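Local structure of tRNA (guanosine(18)-2'-O)-methyltransferase (Aquifex aeolicus, 1ZJR) at residues Val87-Leu90 with Leu91-Lys94; Ala102-Leu105 with Ser106-Val110; Ala168-Gln171 with Arg172-Gly176; Lys175-Tyr178 with Ser179-Ser182. The protein catalyses the S-adenosyl-L-methionine-dependent 2'-O-methylation of guanosine 18 in a subset of tRNAs. All coordinates share one frame; numbering follows the deposited sequence.

Contact 1 (Val87-Leu90 with Leu91-Lys94)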
ATOM      1  N   VAL A  87       9.712  -3.706 -11.874  1.00 34.38           N
ATOM      2  CA  VAL A  87      10.268  -5.044 -11.722  1.00 37.48           C
ATOM      3  C   VAL A  87      11.542  -5.057 -10.884  1.00 38.07           C
ATOM      4  O   VAL A  87      11.737  -5.946 -10.060  1.00 38.69           O
ATOM      5  CB  VAL A  87      10.559  -5.689 -13.095  1.00 38.98           C
ATOM      6  CG1 VAL A  87      11.286  -7.019 -12.906  1.00 39.78           C
ATOM      7  CG2 VAL A  87       9.251  -5.919 -13.844  1.00 38.67           C
ATOM      8  N   GLN A  88      12.404  -4.070 -11.095  1.00 39.60           N
ATOM      9  CA  GLN A  88      13.653  -3.990 -10.345  1.00 42.01           C
ATOM     10  C   GLN A  88      13.364  -3.797  -8.858  1.00 40.50           C
ATOM     11  O   GLN A  88      13.939  -4.477  -8.008  1.00 40.93           O
ATOM     12  CB  GLN A  88      14.506  -2.828 -10.863  1.00 43.95           C
ATOM     13  CG  GLN A  88      15.875  -2.727 -10.206  1.00 49.77           C
ATOM     14  CD  GLN A  88      16.696  -1.574 -10.748  1.00 52.37           C
ATOM     15  OE1 GLN A  88      16.299  -0.414 -10.650  1.00 54.58           O
ATOM     16  NE2 GLN A  88      17.851  -1.889 -11.326  1.00 54.45           N
ATOM     17  N   LYS A  89      12.463  -2.871  -8.548  1.00 39.13           N
ATOM     18  CA  LYS A  89      12.110  -2.598  -7.163  1.00 37.50           C
ATOM     19  C   LYS A  89      11.433  -3.803  -6.518  1.00 37.10           C
ATOM     20  O   LYS A  89      11.752  -4.177  -5.388  1.00 36.41           O
ATOM     21  CB  LYS A  89      11.180  -1.385  -7.078  1.00 39.32           C
ATOM     22  CG  LYS A  89      11.003  -0.844  -5.660  1.00 41.57           C
ATOM     23  CD  LYS A  89      12.335  -0.336  -5.121  1.00 43.60           C
ATOM     24  CE  LYS A  89      12.205   0.227  -3.723  1.00 46.47           C
ATOM     25  NZ  LYS A  89      13.519   0.711  -3.214  1.00 48.59           N
ATOM     26  N   LEU A  90      10.495  -4.409  -7.239  1.00 34.77           N
ATOM     27  CA  LEU A  90       9.783  -5.563  -6.718  1.00 35.10           C
ATOM     28  C   LEU A  90      10.723  -6.745  -6.502  1.00 35.20           C
ATOM     29  O   LEU A  90      10.524  -7.539  -5.587  1.00 33.76           O
ATOM     30  CB  LEU A  90       8.641  -5.946  -7.662  1.00 33.28           C
ATOM     31  CG  LEU A  90       7.540  -4.886  -7.780  1.00 31.24           C
ATOM     32  CD1 LEU A  90       6.546  -5.294  -8.855  1.00 32.04           C
ATOM     33  CD2 LEU A  90       6.843  -4.714  -6.433  1.00 30.29           C
ATOM     34  N   LEU A  91      11.748  -6.858  -7.344  1.00 36.04           N
ATOM     35  CA  LEU A  91      12.712  -7.947  -7.211  1.00 37.23           C
ATOM     36  C   LEU A  91      13.510  -7.766  -5.930  1.00 36.62           C
ATOM     37  O   LEU A  91      13.902  -8.743  -5.290  1.00 37.53           O
ATOM     38  CB  LEU A  91      13.661  -7.978  -8.411  1.00 39.93           C
ATOM     39  CG  LEU A  91      13.039  -8.435  -9.730  1.00 41.91           C
ATOM     40  CD1 LEU A  91      14.035  -8.271 -10.866  1.00 43.19           C
ATOM     41  CD2 LEU A  91      12.604  -9.874  -9.599  1.00 42.43           C
ATOM     42  N   GLU A  92      13.754  -6.512  -5.564  1.00 37.26           N
ATOM     43  CA  GLU A  92      14.487  -6.204  -4.344  1.00 38.22           C
ATOM     44  C   GLU A  92      13.724  -6.745  -3.145  1.00 37.97           C
ATOM     45  O   GLU A  92      14.319  -7.313  -2.223  1.00 37.38           O
ATOM     46  CB  GLU A  92      14.675  -4.693  -4.204  1.00 40.53           C
ATOM     47  CG  GLU A  92      15.875  -4.154  -4.964  1.00 44.36           C
ATOM     48  CD  GLU A  92      15.844  -2.650  -5.117  1.00 47.26           C
ATOM     49  OE1 GLU A  92      15.477  -1.952  -4.147  1.00 49.35           O
ATOM     50  OE2 GLU A  92      16.201  -2.163  -6.209  1.00 50.72           O
ATOM     51  N   PHE A  93      12.405  -6.569  -3.154  1.00 35.51           N
ATOM     52  CA  PHE A  93      11.586  -7.063  -2.054  1.00 34.28           C
ATOM     53  C   PHE A  93      11.492  -8.577  -2.106  1.00 34.50           C
ATOM     54  O   PHE A  93      11.555  -9.247  -1.076  1.00 34.09           O
ATOM     55  CB  PHE A  93      10.168  -6.477  -2.108  1.00 34.21           C
ATOM     56  CG  PHE A  93      10.068  -5.070  -1.597  1.00 33.53           C
ATOM     57  CD1 PHE A  93       9.937  -4.000  -2.481  1.00 34.00           C
ATOM     58  CD2 PHE A  93      10.095  -4.811  -0.229  1.00 34.05           C
ATOM     59  CE1 PHE A  93       9.833  -2.689  -2.008  1.00 33.19           C
ATOM     60  CE2 PHE A  93       9.992  -3.506   0.258  1.00 34.71           C
ATOM     61  CZ  PHE A  93       9.861  -2.444  -0.634  1.00 35.12           C
ATOM     62  N   LYS A  94      11.334  -9.118  -3.309  1.00 34.90           N
ATOM     63  CA  LYS A  94      11.215 -10.559  -3.470  1.00 38.84           C
ATOM     64  C   LYS A  94      12.454 -11.262  -2.919  1.00 41.00           C
ATOM     65  O   LYS A  94      12.343 -12.214  -2.147  1.00 41.18           O
ATOM     66  CB  LYS A  94      11.015 -10.906  -4.947  1.00 38.69           C
ATOM     67  CG  LYS A  94      10.497 -12.313  -5.194  1.00 41.13           C
ATOM     68  CD  LYS A  94      10.152 -12.514  -6.662  1.00 42.94           C
ATOM     69  CE  LYS A  94       9.548 -13.884  -6.904  1.00 44.56           C
ATOM     70  NZ  LYS A  94       9.275 -14.116  -8.345  1.00 45.17           N
TER
HETATM   71  O   HOH W   1      15.209  -1.436  -1.281  1.00 58.06           O
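Val-87 and Leu-91, one turn apart on helix 86-95, lie side by side and point the same way, with Val-87 CG1 3.6 Å from Leu-91 CD1. With CG anti to its carbonyl carbon (chi1 -71°), Leu-91 runs back along the helix toward Val-87, whose CG1, anti to the backbone N (chi1 174°), receives it. This apolar pair is the close-packed part of the contact. An alanine in place of Leu-91 would remove CG and both terminal methyls and would probably leave Val-87 CG1 without its neighbour along the helix, with a gap opened beside Ile-139. Nearby, the backbone bond from Lys-94 N to Leu-90 O is sound, at 2.9 Å with an N-H...O angle of 158°.

The solvent side is looser. Lys-89, bent at chi2, brings NZ to 3.4 Å from Glu-92 OE1, a salt bridge whose hydrogen bond is weak. Water 1 spans the same pair, donating to Glu-92 OE1 at 2.9 Å and accepting only weakly from Lys-89 NZ.

Among its neighbours, the helix lies on one face of the parallel sheet: Leu-90 packs on Phe-29, Val-122 and Val-124 of strands 26-31 and 121-126, and Phe-93 makes edge-to-face contacts with Tyr-55 and Phe-98. Helix 134-137 adjoins it, with Val-87 on Glu-135 and Leu-90 on Ile-136.

Contact 2 (Ala102-Leu105 with Ser106-Val110)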
ATOM      1  N   ALA A 102       0.001  -9.782  -7.065  1.00 28.72           N
ATOM      2  CA  ALA A 102      -0.469  -8.831  -8.063  1.00 28.15           C
ATOM      3  C   ALA A 102      -1.864  -9.088  -8.605  1.00 27.59           C
ATOM      4  O   ALA A 102      -2.243 -10.224  -8.875  1.00 26.75           O
ATOM      5  CB  ALA A 102       0.520  -8.780  -9.217  1.00 28.58           C
ATOM      6  N   THR A 103      -2.630  -8.014  -8.770  1.00 28.12           N
ATOM      7  CA  THR A 103      -3.974  -8.124  -9.322  1.00 27.10           C
ATOM      8  C   THR A 103      -3.784  -8.345 -10.818  1.00 27.43           C
ATOM      9  O   THR A 103      -3.230  -7.492 -11.512  1.00 27.75           O
ATOM     10  CB  THR A 103      -4.773  -6.830  -9.123  1.00 26.67           C
ATOM     11  OG1 THR A 103      -4.041  -5.737  -9.696  1.00 27.45           O
ATOM     12  CG2 THR A 103      -5.007  -6.571  -7.639  1.00 26.04           C
ATOM     13  N   TRP A 104      -4.241  -9.492 -11.303  1.00 29.16           N
ATOM     14  CA  TRP A 104      -4.112  -9.842 -12.716  1.00 30.11           C
ATOM     15  C   TRP A 104      -5.460 -10.383 -13.182  1.00 30.45           C
ATOM     16  O   TRP A 104      -5.933 -11.409 -12.689  1.00 29.44           O
ATOM     17  CB  TRP A 104      -2.998 -10.891 -12.874  1.00 30.14           C
ATOM     18  CG  TRP A 104      -2.717 -11.317 -14.292  1.00 31.91           C
ATOM     19  CD1 TRP A 104      -2.995 -12.529 -14.849  1.00 33.27           C
ATOM     20  CD2 TRP A 104      -2.100 -10.532 -15.326  1.00 30.63           C
ATOM     21  NE1 TRP A 104      -2.590 -12.553 -16.166  1.00 34.11           N
ATOM     22  CE2 TRP A 104      -2.039 -11.341 -16.485  1.00 32.15           C
ATOM     23  CE3 TRP A 104      -1.593  -9.227 -15.384  1.00 30.54           C
ATOM     24  CZ2 TRP A 104      -1.492 -10.886 -17.693  1.00 30.40           C
ATOM     25  CZ3 TRP A 104      -1.047  -8.773 -16.586  1.00 30.47           C
ATOM     26  CH2 TRP A 104      -1.003  -9.605 -17.726  1.00 30.57           C
ATOM     27  N   LEU A 105      -6.081  -9.676 -14.121  1.00 32.62           N
ATOM     28  CA  LEU A 105      -7.394 -10.058 -14.633  1.00 37.17           C
ATOM     29  C   LEU A 105      -7.240 -11.222 -15.602  1.00 39.20           C
ATOM     30  O   LEU A 105      -6.976 -11.033 -16.789  1.00 39.20           O
ATOM     31  CB  LEU A 105      -8.051  -8.855 -15.323  1.00 37.87           C
ATOM     32  CG  LEU A 105      -9.573  -8.856 -15.497  1.00 42.26           C
ATOM     33  CD1 LEU A 105     -10.254  -9.008 -14.135  1.00 40.19           C
ATOM     34  CD2 LEU A 105     -10.003  -7.550 -16.159  1.00 39.97           C
ATOM     35  N   SER A 106      -7.405 -12.428 -15.077  1.00 40.41           N
ATOM     36  CA  SER A 106      -7.260 -13.632 -15.877  1.00 44.72           C
ATOM     37  C   SER A 106      -7.946 -14.802 -15.184  1.00 45.26           C
ATOM     38  O   SER A 106      -8.040 -14.840 -13.956  1.00 44.45           O
ATOM     39  CB  SER A 106      -5.774 -13.936 -16.069  1.00 45.19           C
ATOM     40  OG  SER A 106      -5.582 -15.110 -16.828  1.00 51.90           O
ATOM     41  N   LYS A 107      -8.428 -15.758 -15.972  1.00 46.28           N
ATOM     42  CA  LYS A 107      -9.098 -16.923 -15.409  1.00 46.99           C
ATOM     43  C   LYS A 107      -8.108 -17.817 -14.673  1.00 45.63           C
ATOM     44  O   LYS A 107      -8.502 -18.698 -13.910  1.00 46.38           O
ATOM     45  CB  LYS A 107      -9.813 -17.714 -16.512  1.00 50.34           C
ATOM     46  CG  LYS A 107     -11.072 -17.031 -17.053  1.00 54.46           C
ATOM     47  CD  LYS A 107     -10.760 -15.668 -17.662  1.00 57.38           C
ATOM     48  CE  LYS A 107     -12.015 -14.964 -18.165  1.00 59.28           C
ATOM     49  NZ  LYS A 107     -12.968 -14.636 -17.067  1.00 61.27           N
ATOM     50  N   GLU A 108      -6.817 -17.573 -14.889  1.00 44.75           N
ATOM     51  CA  GLU A 108      -5.767 -18.352 -14.239  1.00 44.72           C
ATOM     52  C   GLU A 108      -5.465 -17.830 -12.833  1.00 42.59           C
ATOM     53  O   GLU A 108      -4.838 -18.520 -12.027  1.00 40.92           O
ATOM     54  CB  GLU A 108      -4.491 -18.311 -15.083  1.00 48.60           C
ATOM     55  CG  GLU A 108      -3.912 -16.911 -15.244  1.00 55.43           C
ATOM     56  CD  GLU A 108      -2.892 -16.822 -16.359  1.00 59.27           C
ATOM     57  OE1 GLU A 108      -2.338 -15.722 -16.574  1.00 60.88           O
ATOM     58  OE2 GLU A 108      -2.648 -17.852 -17.025  1.00 63.02           O
ATOM     59  N   SER A 109      -5.911 -16.611 -12.543  1.00 38.71           N
ATOM     60  CA  SER A 109      -5.677 -16.006 -11.235  1.00 35.76           C
ATOM     61  C   SER A 109      -6.544 -16.650 -10.161  1.00 35.75           C
ATOM     62  O   SER A 109      -7.571 -17.255 -10.461  1.00 35.43           O
ATOM     63  CB  SER A 109      -5.961 -14.505 -11.290  1.00 34.71           C
ATOM     64  OG  SER A 109      -5.117 -13.866 -12.232  1.00 33.77           O
ATOM     65  N   VAL A 110      -6.137 -16.508  -8.905  1.00 34.15           N
ATOM     66  CA  VAL A 110      -6.891 -17.089  -7.808  1.00 34.27           C
ATOM     67  C   VAL A 110      -7.674 -16.036  -7.036  1.00 33.81           C
ATOM     68  O   VAL A 110      -7.367 -14.845  -7.105  1.00 31.89           O
ATOM     69  CB  VAL A 110      -5.957 -17.822  -6.821  1.00 35.48           C
ATOM     70  CG1 VAL A 110      -5.124 -18.852  -7.566  1.00 35.71           C
ATOM     71  CG2 VAL A 110      -5.056 -16.821  -6.107  1.00 34.96           C
TER
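Trp-104 is held by Ser-106, Glu-108 and Ser-109 of the turn that follows. Among the hydrogen bonds, the short one runs from Ser-109 OG to Trp-104 O at 2.6 Å, with the hydroxyl tilted 32° from the carbonyl plane. The indole adds a weak bond, Trp-104 NE1 to Glu-108 OE1 at 3.2 Å, bent to 134° at the hydrogen. The carboxylate oxygen sits at the ring edge, and ring and carboxylate planes are nearly coplanar. Glu-108 OE1 also forms a salt bridge with Lys-143, its stronger partner.

Van der Waals contact comes from Ser-106 CB, 3.3 Å from Trp-104 CD1. Trp-104 CG, anti to the backbone N (chi1 -178°), carries the indole over to Ser-106 and Glu-108. With an alanine in place of Trp-104, Glu-108 OE1 would lose the indole N-H and probably rely on Lys-143, while Ser-106 CB would be left with a gap beside it.

Two bonds lie within the turn itself. Ser-109 N to Ser-106 O, at 3.1 Å, closes a type I beta turn, and a weak bond from Glu-108 N to Ser-106 OG at 3.4 Å has the pattern of an ST turn.

The turn follows strand 99-103 of the knotted SPOUT methyltransferase fold. Thr-103, which ends that strand, is predicted to bind S-adenosyl-L-methionine, and its OG1 hydrogen-bonds a glycerol, probably from the crystallisation liquor, consistent with a turn at the rim of the cofactor pocket.

Contact 3 (Ala168-Gln171 with Arg172-Gly176)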
ATOM      1  N   ALA A 168      -6.465  -8.399   4.105  1.00 27.15           N
ATOM      2  CA  ALA A 168      -5.156  -8.476   4.750  1.00 26.77           C
ATOM      3  C   ALA A 168      -5.290  -8.023   6.207  1.00 27.39           C
ATOM      4  O   ALA A 168      -4.681  -8.602   7.117  1.00 28.74           O
ATOM      5  CB  ALA A 168      -4.146  -7.587   4.011  1.00 25.58           C
ATOM      6  N   GLN A 169      -6.088  -6.982   6.423  1.00 26.32           N
ATOM      7  CA  GLN A 169      -6.321  -6.447   7.762  1.00 26.44           C
ATOM      8  C   GLN A 169      -6.978  -7.504   8.644  1.00 27.35           C
ATOM      9  O   GLN A 169      -6.580  -7.713   9.790  1.00 28.64           O
ATOM     10  CB  GLN A 169      -7.219  -5.206   7.676  1.00 24.64           C
ATOM     11  CG  GLN A 169      -7.620  -4.576   9.016  1.00 25.41           C
ATOM     12  CD  GLN A 169      -8.803  -5.272   9.668  1.00 26.31           C
ATOM     13  OE1 GLN A 169      -9.701  -5.754   8.985  1.00 27.00           O
ATOM     14  NE2 GLN A 169      -8.817  -5.311  10.995  1.00 28.63           N
ATOM     15  N   ARG A 170      -7.985  -8.169   8.097  1.00 27.99           N
ATOM     16  CA  ARG A 170      -8.714  -9.198   8.831  1.00 31.42           C
ATOM     17  C   ARG A 170      -7.777 -10.320   9.270  1.00 29.73           C
ATOM     18  O   ARG A 170      -7.789 -10.733  10.426  1.00 30.55           O
ATOM     19  CB  ARG A 170      -9.836  -9.761   7.953  1.00 33.03           C
ATOM     20  CG  ARG A 170     -10.520 -10.996   8.519  1.00 40.20           C
ATOM     21  CD  ARG A 170     -10.553 -12.098   7.465  1.00 44.63           C
ATOM     22  NE  ARG A 170     -10.477 -13.430   8.062  1.00 49.95           N
ATOM     23  CZ  ARG A 170     -10.173 -14.534   7.387  1.00 52.31           C
ATOM     24  NH1 ARG A 170      -9.916 -14.469   6.087  1.00 52.11           N
ATOM     25  NH2 ARG A 170     -10.123 -15.704   8.012  1.00 55.69           N
ATOM     26  N   GLN A 171      -6.962 -10.801   8.340  1.00 30.11           N
ATOM     27  CA  GLN A 171      -6.028 -11.879   8.641  1.00 31.91           C
ATOM     28  C   GLN A 171      -5.017 -11.471   9.708  1.00 31.22           C
ATOM     29  O   GLN A 171      -4.798 -12.202  10.674  1.00 30.96           O
ATOM     30  CB  GLN A 171      -5.304 -12.314   7.369  1.00 31.31           C
ATOM     31  CG  GLN A 171      -6.180 -13.073   6.383  1.00 31.08           C
ATOM     32  CD  GLN A 171      -5.417 -13.476   5.140  1.00 29.19           C
ATOM     33  OE1 GLN A 171      -4.201 -13.658   5.182  1.00 30.96           O
ATOM     34  NE2 GLN A 171      -6.127 -13.629   4.031  1.00 28.17           N
ATOM     35  N   ARG A 172      -4.413 -10.298   9.544  1.00 30.03           N
ATOM     36  CA  ARG A 172      -3.428  -9.821  10.513  1.00 31.06           C
ATOM     37  C   ARG A 172      -4.056  -9.529  11.869  1.00 32.78           C
ATOM     38  O   ARG A 172      -3.448  -9.773  12.919  1.00 32.62           O
ATOM     39  CB  ARG A 172      -2.712  -8.579   9.970  1.00 29.83           C
ATOM     40  CG  ARG A 172      -1.872  -8.900   8.743  1.00 29.35           C
ATOM     41  CD  ARG A 172      -0.909  -7.781   8.347  1.00 28.66           C
ATOM     42  NE  ARG A 172       0.038  -8.275   7.351  1.00 27.22           N
ATOM     43  CZ  ARG A 172       1.350  -8.063   7.391  1.00 25.49           C
ATOM     44  NH1 ARG A 172       1.882  -7.354   8.375  1.00 25.19           N
ATOM     45  NH2 ARG A 172       2.132  -8.581   6.458  1.00 29.12           N
ATOM     46  N   GLU A 173      -5.276  -9.009  11.852  1.00 33.46           N
ATOM     47  CA  GLU A 173      -5.979  -8.714  13.089  1.00 36.51           C
ATOM     48  C   GLU A 173      -6.168 -10.007  13.879  1.00 37.51           C
ATOM     49  O   GLU A 173      -5.955 -10.046  15.094  1.00 37.18           O
ATOM     50  CB  GLU A 173      -7.344  -8.093  12.781  1.00 38.21           C
ATOM     51  CG  GLU A 173      -8.320  -8.135  13.943  1.00 44.79           C
ATOM     52  CD  GLU A 173      -7.827  -7.371  15.151  1.00 47.99           C
ATOM     53  OE1 GLU A 173      -8.415  -7.547  16.240  1.00 50.71           O
ATOM     54  OE2 GLU A 173      -6.862  -6.591  15.013  1.00 50.07           O
ATOM     55  N   GLU A 174      -6.557 -11.063  13.172  1.00 39.29           N
ATOM     56  CA  GLU A 174      -6.799 -12.365  13.777  1.00 42.50           C
ATOM     57  C   GLU A 174      -5.567 -12.935  14.474  1.00 42.70           C
ATOM     58  O   GLU A 174      -5.691 -13.676  15.451  1.00 43.01           O
ATOM     59  CB  GLU A 174      -7.311 -13.340  12.712  1.00 45.56           C
ATOM     60  CG  GLU A 174      -7.756 -14.686  13.260  1.00 52.31           C
ATOM     61  CD  GLU A 174      -8.720 -15.401  12.332  1.00 55.46           C
ATOM     62  OE1 GLU A 174      -9.069 -16.567  12.619  1.00 59.44           O
ATOM     63  OE2 GLU A 174      -9.136 -14.795  11.322  1.00 58.10           O
ATOM     64  N   LYS A 175      -4.383 -12.583  13.978  1.00 41.01           N
ATOM     65  CA  LYS A 175      -3.135 -13.054  14.571  1.00 39.89           C
ATOM     66  C   LYS A 175      -2.574 -12.054  15.578  1.00 38.61           C
ATOM     67  O   LYS A 175      -1.455 -12.214  16.068  1.00 39.31           O
ATOM     68  CB  LYS A 175      -2.088 -13.317  13.489  1.00 40.98           C
ATOM     69  CG  LYS A 175      -2.419 -14.472  12.568  1.00 41.47           C
ATOM     70  CD  LYS A 175      -1.200 -14.877  11.752  1.00 41.62           C
ATOM     71  CE  LYS A 175      -1.523 -16.021  10.815  1.00 42.04           C
ATOM     72  NZ  LYS A 175      -0.312 -16.475  10.076  1.00 45.70           N
ATOM     73  N   GLY A 176      -3.354 -11.022  15.880  1.00 36.54           N
ATOM     74  CA  GLY A 176      -2.919 -10.014  16.831  1.00 36.60           C
ATOM     75  C   GLY A 176      -1.754  -9.165  16.347  1.00 35.99           C
ATOM     76  O   GLY A 176      -1.015  -8.604  17.150  1.00 35.01           O
TER
HETATM   77  O   HOH W   2     -11.350 -16.963  10.110  1.00 71.80           O
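Glu-173 N donates to Gln-169 O at 2.8 Å, the shortest of the backbone bonds linking residues 168-171 to 172-176, with an N-H...O angle of 153°. Arg-172 N to Ala-168 O and Glu-174 N to Arg-170 O, each 3.0 Å, continue the helical ladder. The last rung, Lys-175 N to Gln-171 O, is long at 3.4 Å and weak, where the helix gives way to its cap.

Two side-chain pairs run alongside each other on the outer surface. Arg-170 NH2 lies 3.6 Å from Glu-174 OE2, a long salt bridge in which guanidinium and carboxylate planes are turned 54° apart. Water 2 bridges the pair, accepting from Arg-170 NH2 at 2.7 Å and donating weakly to Glu-174 OE2. The stronger acidic partner of Arg-170 is Glu-167, reached through NH1. In the other pair, Gln-169 is bent at chi2 (-82°), which brings NE2 to 3.6 Å from the aliphatic CB of Glu-173.

The helix ends in a Schellman motif: Gly-176, with positive phi, serves as the C-prime residue, Gly-176 N bonds Glu-173 O at 2.9 Å and Met-177 N reaches back to Arg-172 O.

Facing inward, helix 157-174 rests on strand 26-31, where Ala-168 and Arg-172 both touch Leu-26. Arg-172 also binds Asp-25 and the carbonyl of Tyr-117. Gln-171 bonds Tyr-117 N and Val-115 O, and Lys-175 bonds Thr-118, so the last turns of the helix are tied to the loop leading into strand 121-126.

Contact 4 (Lys175-Tyr178 with Ser179-Ser182)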
ATOM      1  N   LYS A 175      -4.383 -12.583  13.978  1.00 41.01           N
ATOM      2  CA  LYS A 175      -3.135 -13.054  14.571  1.00 39.89           C
ATOM      3  C   LYS A 175      -2.574 -12.054  15.578  1.00 38.61           C
ATOM      4  O   LYS A 175      -1.455 -12.214  16.068  1.00 39.31           O
ATOM      5  CB  LYS A 175      -2.088 -13.317  13.489  1.00 40.98           C
ATOM      6  CG  LYS A 175      -2.419 -14.472  12.568  1.00 41.47           C
ATOM      7  CD  LYS A 175      -1.200 -14.877  11.752  1.00 41.62           C
ATOM      8  CE  LYS A 175      -1.523 -16.021  10.815  1.00 42.04           C
ATOM      9  NZ  LYS A 175      -0.312 -16.475  10.076  1.00 45.70           N
ATOM     10  N   GLY A 176      -3.354 -11.022  15.880  1.00 36.54           N
ATOM     11  CA  GLY A 176      -2.919 -10.014  16.831  1.00 36.60           C
ATOM     12  C   GLY A 176      -1.754  -9.165  16.347  1.00 35.99           C
ATOM     13  O   GLY A 176      -1.015  -8.604  17.150  1.00 35.01           O
ATOM     14  N   MET A 177      -1.590  -9.053  15.035  1.00 35.42           N
ATOM     15  CA  MET A 177      -0.487  -8.270  14.492  1.00 34.46           C
ATOM     16  C   MET A 177      -0.635  -6.758  14.626  1.00 33.20           C
ATOM     17  O   MET A 177       0.287  -6.008  14.308  1.00 34.07           O
ATOM     18  CB  MET A 177      -0.234  -8.679  13.044  1.00 35.09           C
ATOM     19  CG  MET A 177       0.420 -10.046  12.964  1.00 36.93           C
ATOM     20  SD  MET A 177       0.568 -10.707  11.315  1.00 39.19           S
ATOM     21  CE  MET A 177       1.979  -9.798  10.718  1.00 38.93           C
ATOM     22  N   TYR A 178      -1.792  -6.309  15.095  1.00 32.35           N
ATOM     23  CA  TYR A 178      -2.014  -4.887  15.323  1.00 33.75           C
ATOM     24  C   TYR A 178      -1.930  -4.619  16.820  1.00 35.46           C
ATOM     25  O   TYR A 178      -2.009  -3.470  17.254  1.00 37.38           O
ATOM     26  CB  TYR A 178      -3.394  -4.443  14.832  1.00 31.40           C
ATOM     27  CG  TYR A 178      -3.530  -4.370  13.333  1.00 31.23           C
ATOM     28  CD1 TYR A 178      -4.153  -5.391  12.619  1.00 29.55           C
ATOM     29  CD2 TYR A 178      -3.048  -3.267  12.627  1.00 29.55           C
ATOM     30  CE1 TYR A 178      -4.301  -5.314  11.238  1.00 29.79           C
ATOM     31  CE2 TYR A 178      -3.191  -3.179  11.243  1.00 27.53           C
ATOM     32  CZ  TYR A 178      -3.818  -4.204  10.557  1.00 29.86           C
ATOM     33  OH  TYR A 178      -3.964  -4.121   9.191  1.00 28.72           O
ATOM     34  N   SER A 179      -1.772  -5.680  17.609  1.00 36.88           N
ATOM     35  CA  SER A 179      -1.709  -5.532  19.062  1.00 39.65           C
ATOM     36  C   SER A 179      -0.299  -5.280  19.587  1.00 39.43           C
ATOM     37  O   SER A 179      -0.126  -4.899  20.745  1.00 41.29           O
ATOM     38  CB  SER A 179      -2.311  -6.762  19.753  1.00 39.74           C
ATOM     39  OG  SER A 179      -1.496  -7.908  19.575  1.00 44.25           O
ATOM     40  N   ARG A 180       0.707  -5.503  18.747  1.00 38.33           N
ATOM     41  CA  ARG A 180       2.091  -5.257  19.142  1.00 39.92           C
ATOM     42  C   ARG A 180       2.788  -4.547  17.980  1.00 38.10           C
ATOM     43  O   ARG A 180       2.548  -4.863  16.819  1.00 38.94           O
ATOM     44  CB  ARG A 180       2.818  -6.569  19.483  1.00 39.81           C
ATOM     45  CG  ARG A 180       3.281  -7.401  18.297  1.00 42.58           C
ATOM     46  CD  ARG A 180       2.142  -8.115  17.593  1.00 46.88           C
ATOM     47  NE  ARG A 180       2.617  -8.862  16.425  1.00 47.95           N
ATOM     48  CZ  ARG A 180       3.068  -8.297  15.309  1.00 49.21           C
ATOM     49  NH1 ARG A 180       3.106  -6.972  15.199  1.00 47.30           N
ATOM     50  NH2 ARG A 180       3.497  -9.055  14.307  1.00 48.84           N
ATOM     51  N   PRO A 181       3.651  -3.566  18.283  1.00 37.40           N
ATOM     52  CA  PRO A 181       4.374  -2.814  17.248  1.00 35.73           C
ATOM     53  C   PRO A 181       5.351  -3.656  16.435  1.00 33.69           C
ATOM     54  O   PRO A 181       6.155  -4.393  17.004  1.00 33.68           O
ATOM     55  CB  PRO A 181       5.106  -1.736  18.050  1.00 37.14           C
ATOM     56  CG  PRO A 181       4.253  -1.569  19.275  1.00 39.48           C
ATOM     57  CD  PRO A 181       3.898  -2.989  19.614  1.00 36.62           C
ATOM     58  N   SER A 182       5.285  -3.553  15.109  1.00 30.76           N
ATOM     59  CA  SER A 182       6.216  -4.288  14.256  1.00 29.24           C
ATOM     60  C   SER A 182       7.473  -3.424  14.105  1.00 27.56           C
ATOM     61  O   SER A 182       8.545  -3.916  13.758  1.00 28.41           O
ATOM     62  CB  SER A 182       5.603  -4.575  12.877  1.00 31.36           C
ATOM     63  OG  SER A 182       5.344  -3.383  12.155  1.00 29.05           O
TER
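Arg-180 folds back over Gly-176 and Met-177 and can be followed outward from CB. CG stands between the backbone N and the carbonyl carbon (chi1 78°), and a bend at chi2 (-74°) turns the chain toward the preceding residues. CD then comes within 3.2 Å of Gly-176 O. Beyond it, NE and CZ pass Met-177 CA, which lies 3.6 Å above the guanidinium plane and over its centre. NH2 meets Met-177 CG at 3.5 Å, the methylene lying over a face of the guanidinium, so this is flat packing against aliphatic carbon. NH1 approaches Met-177 O to 3.1 Å, but its angle is too poor for a hydrogen bond.

Polar grip is concentrated on Gly-176 O, which accepts twice from Ser-179. The OG bond to Gly-176 O is 2.6 Å and tilted little from the carbonyl plane. Ser-179 N, 3.1 Å from Gly-176 O, approaches from above that plane, 66° out of it.

The N-H bond closes a type I beta turn from Gly-176 to Ser-179, reinforced by the serine hydroxyl. Gly-176 is shared, being C-prime of the Schellman motif that ends helix 157-174 and first residue of this turn, which begins the linker to helix 185-200.

Overall arrangement
Contacts 3 and 4 are continuous: they share Lys-175 and Gly-176, their centres are 8 Å apart, and Met-177 N probably hydrogen-bonds Arg-172 O at 2.9 Å, completing the helix cap. Contacts 1 and 2 lie on consecutive elements, helix 86-95 and strand 99-103, with centres 20 Å apart and nearest atoms about 7 Å. Contact 2 is closest to the predicted cofactor site: it includes Thr-103, and the Leu-105 side chain is about 8 Å from that of Ile-146. The side chains of Leu-90 in contact 1 and Ala-168 in contact 3 are about 11 and 12 Å from that of Thr-103. Contact 4, centred 30 Å from contact 2, lies away from the site.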